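Local coordinates for protein putative TIM-barrel metal-dependent hydrolase (Mycobacterium avium subsp. paratuberculosis S397, PDB 4DZI) that is probably a metal-dependent amidohydrolase, built as a TIM barrel with a two-metal site that holds cadmium ions in this crystal, at residues C[294-299]-C[340-345]. Sequence-based numbering, arbitrary orientation. Where two conformers were deposited one is given.
Sequences NGSYFV and PELARV
Leu342 reaches across from helix 339-346 and sets both of its methyls against Ser296, in the turn that leads into helix 298-312. Leu342 CD2 comes closest, 3.4 Å from Ser296 OG and 3.5 Å from Ser296 CB. Both prongs of the fork lie against the same side of the small serine side chain, with CD1 the farther of the two. With CG anti to the backbone N (chi1 -175°), the leucine is extended away from its own helix and spans the gap; its CA remains 7.5 Å from that of Ser296.

The hydroxyl gains only van der Waals contact from the leucine. Its polar partner is Asp337, whose OD2 is hydrogen-bonded to Ser296 OG, which provides for this buried oxygen and ties the turn to the loop just ahead of helix 339-346.

Three residues further along each segment, valine meets valine. Val299 was modelled in two conformers, and its methyl contacts, which hold for the one given here, are less certain than those of Ser296. In this conformer Val299 CG1 packs 3.7 Å from Val345 CG1; the valines pass alongside each other, running in opposing directions, with one methyl of each in touch. The other methyl of Val299, CG2, lies over the centre of the Phe298 ring, 4.0 Å above its plane, and is a looser 4.3 Å from Leu342 CD1.

Ile331 of strand 329-331 also touches Ser296, Phe298 and Val299. The arrangement is a mainly apolar packing of the turn and first residues of the helix after strand 289-292 against the short helix after strand 329-331, consistent with the outer helical layer of a TIM barrel, the fold of amidohydrolases.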
# COMPACT_ATOMS: atom_id res chain seq x y z
N ASN C 294 -3.94 14.53 -1.39
CA ASN C 294 -3.46 13.15 -1.29
C ASN C 294 -2.04 12.98 -1.82
O ASN C 294 -1.53 11.83 -1.86
CB ASN C 294 -4.42 12.28 -2.09
CG ASN C 294 -5.85 12.40 -1.60
OD1 ASN C 294 -6.11 12.30 -0.41
ND2 ASN C 294 -6.78 12.65 -2.53
N GLY C 295 -1.39 14.08 -2.25
CA GLY C 295 -0.07 14.04 -2.94
C GLY C 295 -0.25 13.59 -4.39
O GLY C 295 -1.35 13.30 -4.81
N SER C 296 0.87 13.45 -5.11
CA SER C 296 0.82 12.95 -6.47
C SER C 296 1.78 11.78 -6.59
O SER C 296 1.86 11.19 -7.64
CB SER C 296 1.22 14.04 -7.49
OG SER C 296 2.57 14.48 -7.33
N TYR C 297 2.46 11.43 -5.50
CA TYR C 297 3.41 10.30 -5.60
C TYR C 297 2.72 9.00 -5.94
O TYR C 297 3.35 8.08 -6.46
CB TYR C 297 4.05 10.14 -4.24
CG TYR C 297 5.26 9.25 -4.17
CD1 TYR C 297 6.39 9.53 -4.88
CD2 TYR C 297 5.26 8.15 -3.31
CE1 TYR C 297 7.52 8.74 -4.77
CE2 TYR C 297 6.38 7.35 -3.20
CZ TYR C 297 7.50 7.65 -3.93
OH TYR C 297 8.63 6.87 -3.79
N PHE C 298 1.43 8.87 -5.63
CA PHE C 298 0.72 7.65 -5.95
C PHE C 298 0.68 7.31 -7.46
O PHE C 298 0.54 6.14 -7.85
CB PHE C 298 -0.72 7.65 -5.41
CG PHE C 298 -1.69 8.51 -6.19
CD1 PHE C 298 -2.43 7.97 -7.24
CD2 PHE C 298 -1.91 9.83 -5.82
CE1 PHE C 298 -3.33 8.74 -7.98
CE2 PHE C 298 -2.82 10.59 -6.54
CZ PHE C 298 -3.53 10.05 -7.61
N VAL C 299 0.78 8.32 -8.32
CA VAL C 299 0.55 8.13 -9.74
C VAL C 299 1.49 7.10 -10.36
O VAL C 299 1.09 6.25 -11.13
CB VAL C 299 0.72 9.47 -10.49
CG1 VAL C 299 0.48 9.29 -11.98
CG2 VAL C 299 -0.25 10.49 -9.92
N PRO C 340 7.87 19.03 -12.41
CA PRO C 340 8.29 18.73 -13.78
C PRO C 340 8.07 17.26 -14.13
O PRO C 340 7.56 16.94 -15.20
CB PRO C 340 9.79 19.08 -13.76
CG PRO C 340 9.90 20.14 -12.73
CD PRO C 340 8.91 19.75 -11.66
N GLU C 341 8.45 16.36 -13.25
CA GLU C 341 8.25 14.94 -13.54
C GLU C 341 6.77 14.61 -13.61
O GLU C 341 6.33 13.89 -14.49
CB GLU C 341 8.94 14.06 -12.49
CG GLU C 341 8.61 12.58 -12.61
CD GLU C 341 9.25 11.92 -13.83
OE1 GLU C 341 10.25 12.46 -14.34
OE2 GLU C 341 8.75 10.86 -14.27
N LEU C 342 5.98 15.15 -12.67
CA LEU C 342 4.55 14.88 -12.70
C LEU C 342 3.98 15.32 -14.04
O LEU C 342 3.13 14.64 -14.61
CB LEU C 342 3.83 15.63 -11.54
CG LEU C 342 2.33 15.35 -11.38
CD1 LEU C 342 2.03 13.86 -11.17
CD2 LEU C 342 1.76 16.17 -10.22
N ALA C 343 4.41 16.48 -14.54
CA ALA C 343 3.86 17.02 -15.81
C ALA C 343 4.21 16.07 -16.95
O ALA C 343 3.43 15.81 -17.89
CB ALA C 343 4.41 18.41 -16.09
N ARG C 344 5.39 15.50 -16.84
CA ARG C 344 5.80 14.50 -17.84
C ARG C 344 4.88 13.30 -17.86
O ARG C 344 4.52 12.79 -18.93
CB ARG C 344 7.24 14.07 -17.58
CG ARG C 344 8.26 15.10 -18.07
CD ARG C 344 9.65 14.52 -18.25
NE ARG C 344 10.28 14.19 -16.98
CZ ARG C 344 10.96 15.05 -16.23
NH1 ARG C 344 11.10 16.31 -16.62
NH2 ARG C 344 11.48 14.65 -15.08
N VAL C 345 4.46 12.90 -16.66
CA VAL C 345 3.62 11.71 -16.49
C VAL C 345 2.13 11.90 -16.76
O VAL C 345 1.52 11.08 -17.45
CB VAL C 345 3.82 11.16 -15.08
CG1 VAL C 345 2.80 10.09 -14.75
CG2 VAL C 345 5.24 10.63 -14.95